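Berberine bridge enzyme-like 28 (Arabidopsis thaliana, PDB 5D79) is a secreted plant flavoprotein oxidoreductase that binds FAD covalently and takes part in adaptation to salt stress. Local coordinates at residues A109-E114 with P175-G180; G150-E155 with T356-T361; I269-Q274 with I376-I381. All blocks are in the same frame, centred on the assembly; numbering follows the deposited sequence.

Interaction 1 of 3, residues A109-E114 with P175-G180; sequences AGHCYE and PTVGVG. With FAD (flavin-adenine dinucleotide), chain E.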
# COMPACT_ATOMS: atom_id res chain seq x y z
N ALA A 109 -1.53 10.17 3.51
CA ALA A 109 -0.22 10.64 3.07
C ALA A 109 -0.10 10.57 1.56
O ALA A 109 0.95 10.87 1.00
CB ALA A 109 0.90 9.84 3.73
N GLY A 110 -1.18 10.14 0.90
CA GLY A 110 -1.34 10.37 -0.53
C GLY A 110 -0.56 9.49 -1.50
O GLY A 110 -0.22 9.93 -2.60
N HIS A 111 -0.31 8.25 -1.11
CA HIS A 111 0.37 7.32 -2.00
C HIS A 111 -0.55 6.53 -2.94
O HIS A 111 -0.09 5.60 -3.59
CB HIS A 111 1.22 6.36 -1.17
CG HIS A 111 2.61 6.84 -0.95
ND1 HIS A 111 3.64 6.55 -1.81
CD2 HIS A 111 3.14 7.64 0.01
CE1 HIS A 111 4.75 7.13 -1.39
NE2 HIS A 111 4.48 7.80 -0.29
N CYS A 112 -1.83 6.90 -3.02
CA CYS A 112 -2.78 6.18 -3.87
C CYS A 112 -2.29 6.13 -5.31
O CYS A 112 -2.05 7.15 -5.94
CB CYS A 112 -4.18 6.82 -3.84
SG CYS A 112 -5.51 5.80 -4.56
N TYR A 113 -2.17 4.91 -5.81
CA TYR A 113 -1.59 4.64 -7.13
C TYR A 113 -2.29 5.38 -8.28
O TYR A 113 -1.67 5.66 -9.31
CB TYR A 113 -1.59 3.13 -7.37
CG TYR A 113 -0.29 2.47 -6.98
CD1 TYR A 113 0.41 2.89 -5.85
CD2 TYR A 113 0.24 1.44 -7.75
CE1 TYR A 113 1.62 2.30 -5.50
CE2 TYR A 113 1.45 0.84 -7.40
CZ TYR A 113 2.13 1.27 -6.28
OH TYR A 113 3.32 0.68 -5.94
N GLU A 114 -3.56 5.72 -8.08
CA GLU A 114 -4.32 6.46 -9.09
C GLU A 114 -4.75 7.84 -8.58
O GLU A 114 -5.58 8.51 -9.21
CB GLU A 114 -5.56 5.66 -9.53
CG GLU A 114 -5.26 4.32 -10.22
CD GLU A 114 -4.94 4.45 -11.72
OE1 GLU A 114 -4.69 5.58 -12.20
OE2 GLU A 114 -4.95 3.41 -12.42
N PRO A 175 8.75 4.64 3.81
CA PRO A 175 8.43 5.41 5.02
C PRO A 175 7.36 6.49 4.83
O PRO A 175 6.72 6.82 5.83
CB PRO A 175 9.77 6.06 5.40
CG PRO A 175 10.80 5.29 4.67
CD PRO A 175 10.16 4.80 3.41
N THR A 176 7.18 7.04 3.63
CA THR A 176 6.23 8.16 3.48
C THR A 176 4.79 7.67 3.22
O THR A 176 3.86 8.47 3.05
CB THR A 176 6.65 9.15 2.33
OG1 THR A 176 6.74 8.46 1.07
CG2 THR A 176 7.98 9.84 2.63
N VAL A 177 4.59 6.36 3.19
CA VAL A 177 3.27 5.83 2.98
C VAL A 177 2.46 5.94 4.27
O VAL A 177 2.93 5.59 5.36
CB VAL A 177 3.32 4.37 2.51
CG1 VAL A 177 1.92 3.78 2.45
CG2 VAL A 177 3.99 4.28 1.14
N GLY A 178 1.23 6.44 4.15
CA GLY A 178 0.38 6.68 5.30
C GLY A 178 -0.23 5.41 5.83
O GLY A 178 -0.48 4.47 5.08
N VAL A 179 -0.48 5.38 7.13
CA VAL A 179 -1.10 4.20 7.72
C VAL A 179 -2.60 4.17 7.37
O VAL A 179 -3.22 3.11 7.36
CB VAL A 179 -0.90 4.16 9.26
CG1 VAL A 179 0.59 4.06 9.60
CG2 VAL A 179 -1.52 5.38 9.91
N GLY A 180 -3.17 5.34 7.07
CA GLY A 180 -4.58 5.41 6.73
C GLY A 180 -4.93 4.55 5.52
O GLY A 180 -5.76 3.65 5.61
PA FAD E . -3.71 7.86 0.37
O1A FAD E . -3.73 8.34 -1.06
O2A FAD E . -3.74 9.00 1.37
O5B FAD E . -4.92 6.82 0.61
C5B FAD E . -5.18 5.77 -0.31
C4B FAD E . -6.63 5.28 -0.24
O4B FAD E . -6.99 5.06 1.12
C3B FAD E . -7.60 6.30 -0.81
O3B FAD E . -8.67 5.68 -1.48
C2B FAD E . -8.09 7.03 0.43
O2B FAD E . -9.38 7.58 0.27
C1B FAD E . -8.00 5.96 1.52
N9A FAD E . -7.73 6.48 2.87
C8A FAD E . -6.59 7.10 3.35
N7A FAD E . -6.78 7.39 4.67
C5A FAD E . -8.01 6.97 5.03
C6A FAD E . -8.72 7.01 6.23
N6A FAD E . -8.12 7.31 7.37
N1A FAD E . -10.00 6.48 6.29
C2A FAD E . -10.56 5.91 5.18
N3A FAD E . -9.86 5.88 3.99
C4A FAD E . -8.61 6.39 3.92
N1 FAD E . 1.97 -1.02 -0.31
C2 FAD E . 2.39 -2.22 0.22
O2 FAD E . 1.65 -2.88 0.96
N3 FAD E . 3.67 -2.69 -0.07
C4 FAD E . 4.53 -1.97 -0.89
O4 FAD E . 5.69 -2.35 -1.03
C4X FAD E . 4.11 -0.74 -1.40
N5 FAD E . 4.98 0.08 -2.10
C5X FAD E . 4.64 1.40 -2.33
C6 FAD E . 5.58 2.32 -2.81
C7 FAD E . 5.22 3.65 -3.04
C7M FAD E . 6.23 4.62 -3.57
C8 FAD E . 3.93 4.08 -2.75
C8M FAD E . 3.51 5.50 -3.01
C9 FAD E . 2.99 3.17 -2.27
C9A FAD E . 3.33 1.82 -2.11
N10 FAD E . 2.39 0.90 -1.67
C10 FAD E . 2.83 -0.26 -1.08
C1' FAD E . 0.92 1.20 -1.77
C2' FAD E . 0.36 1.89 -0.54
O2' FAD E . 0.40 0.99 0.54
C3' FAD E . -1.07 2.30 -0.87
O3' FAD E . -1.03 3.29 -1.87
C4' FAD E . -1.77 2.91 0.32
O4' FAD E . -3.16 2.79 0.17
C5' FAD E . -1.47 4.39 0.38
O5' FAD E . -1.83 4.87 1.66
P FAD E . -1.68 6.45 1.92
O1P FAD E . -2.38 6.82 3.20
O2P FAD E . -0.23 6.86 1.94
O3P FAD E . -2.36 7.00 0.56
O HOH W 1 3.45 11.13 1.84

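Interaction 2 of 3, residues G150-E155 with T356-T361; sequences GATAGE and TNRERT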
# COMPACT_ATOMS: atom_id res chain seq x y z
N GLY A 150 -3.30 9.89 10.18
CA GLY A 150 -2.53 10.86 9.43
C GLY A 150 -1.05 10.56 9.48
O GLY A 150 -0.25 11.18 8.77
N ALA A 151 -0.68 9.59 10.32
CA ALA A 151 0.70 9.20 10.51
C ALA A 151 1.23 8.40 9.33
O ALA A 151 0.46 7.73 8.64
CB ALA A 151 0.85 8.41 11.79
N THR A 152 2.53 8.47 9.09
CA THR A 152 3.12 7.63 8.07
C THR A 152 3.69 6.40 8.72
O THR A 152 3.93 6.40 9.92
CB THR A 152 4.24 8.32 7.28
OG1 THR A 152 5.37 8.52 8.14
CG2 THR A 152 3.77 9.65 6.68
N ALA A 153 3.90 5.36 7.92
CA ALA A 153 4.59 4.16 8.36
C ALA A 153 5.99 4.50 8.92
O ALA A 153 6.41 3.93 9.93
CB ALA A 153 4.70 3.19 7.20
N GLY A 154 6.70 5.42 8.28
CA GLY A 154 7.97 5.88 8.78
C GLY A 154 7.92 6.50 10.17
O GLY A 154 8.79 6.23 11.01
N GLU A 155 6.91 7.32 10.43
CA GLU A 155 6.77 7.95 11.74
C GLU A 155 6.51 6.87 12.80
O GLU A 155 7.07 6.91 13.90
CB GLU A 155 5.65 9.00 11.73
CG GLU A 155 5.99 10.27 10.96
CD GLU A 155 4.76 11.09 10.51
OE1 GLU A 155 3.61 10.65 10.74
OE2 GLU A 155 4.97 12.17 9.92
N THR A 356 11.28 9.98 9.62
CA THR A 356 10.28 11.00 9.92
C THR A 356 10.09 12.04 8.83
O THR A 356 9.22 12.89 8.95
CB THR A 356 10.65 11.74 11.21
OG1 THR A 356 11.74 12.62 10.96
CG2 THR A 356 11.07 10.76 12.28
N ASN A 357 10.90 11.99 7.77
CA ASN A 357 10.72 12.91 6.64
C ASN A 357 9.47 12.57 5.86
O ASN A 357 9.18 11.42 5.59
CB ASN A 357 11.91 12.88 5.69
CG ASN A 357 13.24 13.16 6.40
OD1 ASN A 357 13.30 13.90 7.39
ND2 ASN A 357 14.31 12.55 5.88
N ARG A 358 8.71 13.60 5.50
CA ARG A 358 7.53 13.42 4.68
C ARG A 358 7.69 14.27 3.44
O ARG A 358 6.87 15.13 3.16
CB ARG A 358 6.26 13.81 5.43
CG ARG A 358 5.79 12.80 6.47
CD ARG A 358 4.65 13.37 7.29
NE ARG A 358 3.36 13.38 6.60
CZ ARG A 358 2.21 13.00 7.16
NH1 ARG A 358 1.07 13.04 6.48
NH2 ARG A 358 2.21 12.56 8.42
N GLU A 359 8.77 14.06 2.69
CA GLU A 359 9.01 14.91 1.54
C GLU A 359 8.32 14.34 0.30
O GLU A 359 8.05 13.14 0.20
CB GLU A 359 10.51 15.10 1.32
CG GLU A 359 11.17 16.01 2.36
CD GLU A 359 10.45 17.36 2.54
OE1 GLU A 359 10.36 18.13 1.56
OE2 GLU A 359 9.98 17.63 3.67
N ARG A 360 8.00 15.24 -0.63
CA ARG A 360 7.30 14.89 -1.86
C ARG A 360 8.22 14.07 -2.76
O ARG A 360 9.40 14.38 -2.88
CB ARG A 360 6.82 16.16 -2.58
CG ARG A 360 5.64 15.96 -3.53
CD ARG A 360 5.17 17.28 -4.10
NE ARG A 360 4.12 17.14 -5.11
CZ ARG A 360 4.35 16.81 -6.39
NH1 ARG A 360 5.58 16.55 -6.81
NH2 ARG A 360 3.33 16.73 -7.24
N THR A 361 7.69 13.02 -3.37
CA THR A 361 8.47 12.28 -4.35
C THR A 361 8.63 13.08 -5.64
O THR A 361 7.90 14.04 -5.90
CB THR A 361 7.83 10.94 -4.69
OG1 THR A 361 8.67 10.22 -5.60
CG2 THR A 361 6.47 11.16 -5.33
O HOH W 2 7.68 9.72 7.50
O HOH W 3 7.30 13.19 10.41

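Interaction 3 of 3, residues I269-Q274 with I376-I381; sequences IIKKWQ and IPEAAI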
# COMPACT_ATOMS: atom_id res chain seq x y z
N ILE A 269 18.76 -19.05 -11.04
CA ILE A 269 18.55 -18.81 -9.62
C ILE A 269 17.10 -18.39 -9.32
O ILE A 269 16.52 -18.77 -8.30
CB ILE A 269 19.54 -17.73 -9.12
CG1 ILE A 269 20.96 -18.29 -9.12
CG2 ILE A 269 19.15 -17.20 -7.75
CD1 ILE A 269 22.01 -17.24 -8.99
N ILE A 270 16.53 -17.59 -10.21
CA ILE A 270 15.14 -17.17 -10.07
C ILE A 270 14.19 -18.39 -10.17
O ILE A 270 13.24 -18.50 -9.39
CB ILE A 270 14.78 -16.10 -11.13
CG1 ILE A 270 15.52 -14.78 -10.83
CG2 ILE A 270 13.27 -15.88 -11.17
CD1 ILE A 270 15.73 -13.83 -12.03
N LYS A 271 14.47 -19.30 -11.10
CA LYS A 271 13.72 -20.55 -11.22
C LYS A 271 13.70 -21.33 -9.92
O LYS A 271 12.66 -21.84 -9.51
CB LYS A 271 14.30 -21.43 -12.33
CG LYS A 271 13.95 -20.98 -13.73
CD LYS A 271 14.27 -22.08 -14.73
CE LYS A 271 13.40 -23.30 -14.51
NZ LYS A 271 13.96 -24.52 -15.16
N LYS A 272 14.85 -21.42 -9.26
CA LYS A 272 14.97 -22.10 -7.98
C LYS A 272 14.27 -21.32 -6.85
O LYS A 272 13.64 -21.92 -5.99
CB LYS A 272 16.45 -22.32 -7.64
CG LYS A 272 16.72 -22.69 -6.19
CD LYS A 272 16.11 -24.04 -5.82
CE LYS A 272 16.40 -24.42 -4.37
NZ LYS A 272 17.82 -24.78 -4.15
N TRP A 273 14.39 -19.99 -6.87
CA TRP A 273 13.71 -19.15 -5.88
C TRP A 273 12.21 -19.43 -5.87
O TRP A 273 11.58 -19.46 -4.83
CB TRP A 273 13.98 -17.66 -6.16
CG TRP A 273 13.25 -16.65 -5.26
CD1 TRP A 273 13.71 -16.11 -4.10
CD2 TRP A 273 11.95 -16.06 -5.49
NE1 TRP A 273 12.78 -15.22 -3.58
CE2 TRP A 273 11.69 -15.19 -4.41
CE3 TRP A 273 10.97 -16.22 -6.49
CZ2 TRP A 273 10.50 -14.46 -4.31
CZ3 TRP A 273 9.79 -15.49 -6.38
CH2 TRP A 273 9.57 -14.62 -5.30
N GLN A 274 11.65 -19.67 -7.05
CA GLN A 274 10.21 -19.85 -7.20
C GLN A 274 9.68 -21.05 -6.45
O GLN A 274 8.50 -21.10 -6.10
CB GLN A 274 9.83 -19.99 -8.67
CG GLN A 274 9.65 -18.68 -9.39
CD GLN A 274 8.96 -18.88 -10.71
OE1 GLN A 274 7.94 -18.27 -10.98
NE2 GLN A 274 9.50 -19.78 -11.53
N ILE A 376 6.35 -19.92 -12.83
CA ILE A 376 6.31 -19.55 -14.23
C ILE A 376 7.51 -20.18 -14.92
O ILE A 376 8.54 -20.41 -14.28
CB ILE A 376 6.33 -18.03 -14.41
CG1 ILE A 376 7.75 -17.49 -14.17
CG2 ILE A 376 5.31 -17.39 -13.48
CD1 ILE A 376 7.89 -16.01 -14.33
N PRO A 377 7.36 -20.50 -16.21
CA PRO A 377 8.43 -21.17 -16.96
C PRO A 377 9.67 -20.31 -17.15
O PRO A 377 9.58 -19.09 -17.16
CB PRO A 377 7.78 -21.46 -18.32
CG PRO A 377 6.68 -20.49 -18.43
CD PRO A 377 6.15 -20.35 -17.03
N GLU A 378 10.81 -20.98 -17.32
CA GLU A 378 12.08 -20.32 -17.59
C GLU A 378 11.92 -19.32 -18.71
O GLU A 378 12.50 -18.24 -18.67
CB GLU A 378 13.14 -21.36 -17.95
CG GLU A 378 14.52 -20.79 -18.24
CD GLU A 378 15.51 -21.86 -18.70
OE1 GLU A 378 15.09 -22.81 -19.40
OE2 GLU A 378 16.71 -21.73 -18.35
N ALA A 379 11.11 -19.68 -19.70
CA ALA A 379 10.81 -18.83 -20.85
C ALA A 379 10.14 -17.52 -20.43
O ALA A 379 10.43 -16.47 -21.00
CB ALA A 379 9.92 -19.58 -21.83
N ALA A 380 9.25 -17.59 -19.45
CA ALA A 380 8.61 -16.38 -18.96
C ALA A 380 9.63 -15.47 -18.29
O ALA A 380 9.61 -14.25 -18.46
CB ALA A 380 7.49 -16.72 -18.00
N ILE A 381 10.52 -16.07 -17.51
CA ILE A 381 11.52 -15.31 -16.78
C ILE A 381 12.47 -14.56 -17.72
O ILE A 381 12.82 -13.39 -17.48
CB ILE A 381 12.33 -16.23 -15.83
CG1 ILE A 381 11.40 -16.86 -14.80
CG2 ILE A 381 13.42 -15.44 -15.10
CD1 ILE A 381 11.96 -18.10 -14.18

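Interaction 1 of 3, residues A109-E114 with P175-G180
H111 meets T176 and V177 at the flavin attachment site of a PCMH-type FAD-binding domain, where the loop after strand 103-107 faces the start of helix 179-184. The attachment is direct: H111 ND1 lies 1.6 Å from C8M of the FAD, a covalent bond. The other ring nitrogen is engaged too, since H111 NE2 donates to T176 OG1 at 2.7 Å with the acceptor tilted 15° from the imidazole plane. One face of the ring is covered by V177, whose CG2 stands 3.6 Å from the H111 ring centroid and 9° off its normal, a CH-pi contact. With CG1 anti to the backbone N (chi1 173°), V177 turns that other methyl toward the ribityl chain and O2P of FAD, leaving CG2 for the imidazole. The link, the hydrogen bond from NE2 and the methyl together restrain both the position and the rotation of the ring. A109 CB lies 3.3 Å from T176 O and also against G178 N. One water donates to A109 O and to T176 O. Backbone amides from both segments hydrogen-bond the diphosphate: G110 N to FAD O2A at 2.8 Å, C112 N to FAD O1A at 3.1 Å, and G178 N to FAD O2P at 2.7 Å. G178 is the N-cap of helix 179-184, so the helix start probably adds a favourable field at the phosphates. Diphosphate-binding amides beside an 8alpha-histidyl linkage are characteristic of covalent flavoproteins of this PCMH-type family.

Interaction 2 of 3, residues G150-E155 with T356-T361
R358 reaches across to 150-155, and from CG outward its atoms meet T152, E155 or G150. Its CB is directed toward 150-155. R358 CG then lies 3.7 Å from T152 CG2 and 3.6 Å from E155 OE2. A bend at chi3 (76°) turns the guanidinium so that T152 CG2 lies over one face, offset toward the rim and 3.7 Å from R358 CZ. At the tip, R358 NH2 donates to G150 O at 2.8 Å and forms a salt bridge to E155 OE2 at 3.2 Å. The latter bond is nearly straight (172°) and arrives on the syn side of the carboxylate, although the two planar groups are turned 43° apart. R358 NH1 adds a weak bond to G150 O. E155 is itself positioned by a capping box: E155 N donates to T152 OG1 at 3.0 Å, while T152 N donates to E155 OE1 at 2.9 Å from above the carboxylate plane. T152 thus caps the first turn of helix 153-163, and the glutamate that completes the box also receives the arginine; R134 offers it a further, long and weak ion pair. E155 also rests on I136 of strand 136-139. Through G150 O and E155, R358 joins the loop leading into strand 363-372, an outermost strand of the seven-stranded sheet, to the turn between strand 144-148 and helix 153-163.

Interaction 3 of 3, residues I269-Q274 with I376-I381
Q274 with I376, and I270 and K271 with I381, make a contact in which helix 263-276, packed on the seven-stranded antiparallel sheet, meets the start of helix 378-388 and the residues leading into it. The Q274 chain runs extended beyond CG and crosses the I376 side chain at about a right angle, presenting its amide to the backbone of I376. Two bonds result. Q274 NE2 donates to I376 O at 3.0 Å, nearly straight (170°), within the carbonyl plane and on a lone pair. I376 N donates to Q274 OE1 at 2.9 Å, but approaches that oxygen steeply, with a C=O...donor angle of 108°. This pairing fixes the rotation of the amide and satisfies both backbone polar atoms of I376 just ahead of P377, the N-cap residue. Q274 OE1 is also hydrogen-bonded to Y425 OH, the strongest polar partner of Q274, and so has two partners. Next to the amide, toward I270 and I381, the contact is apolar. I270 and I381 slide past one another in opposite directions, their CG2 methyls 4.0 Å apart, while I270 also rests on A300 and F302 of strand 298-306. I381 CD1 lies 3.5 Å from K271 CG, the two side chains crossing almost perpendicularly. K271 then bends at chi3 (65°) and crosses E378 at a slant. There the aliphatic parts do the touching, with K271 CD 3.5 Å from E378 CB, whereas the charged ends stay apart, K271 NZ and E378 OE1 being separated by 4.7 Å.

Interactions 1 and 2 are neighbours, their centres 9 Å apart, and share a boundary: V177 O and P175 O probably accept hydrogen bonds from A153 N and G154 N at the start of helix 153-163. Interaction 1 is buried, its segments joined partly through the FAD that both hold. Interaction 2, partly buried, joins its segments by R358 bonds to G150 and to E155, the latter set by the capping box, and so ties the FAD-binding region to a loop much later in the chain. Interactions 2 and 3 lie on opposite sides of the chain's centre. Interaction 3 combines amide-to-backbone bonds with buried isoleucine packing, and E378 is exposed at its edge.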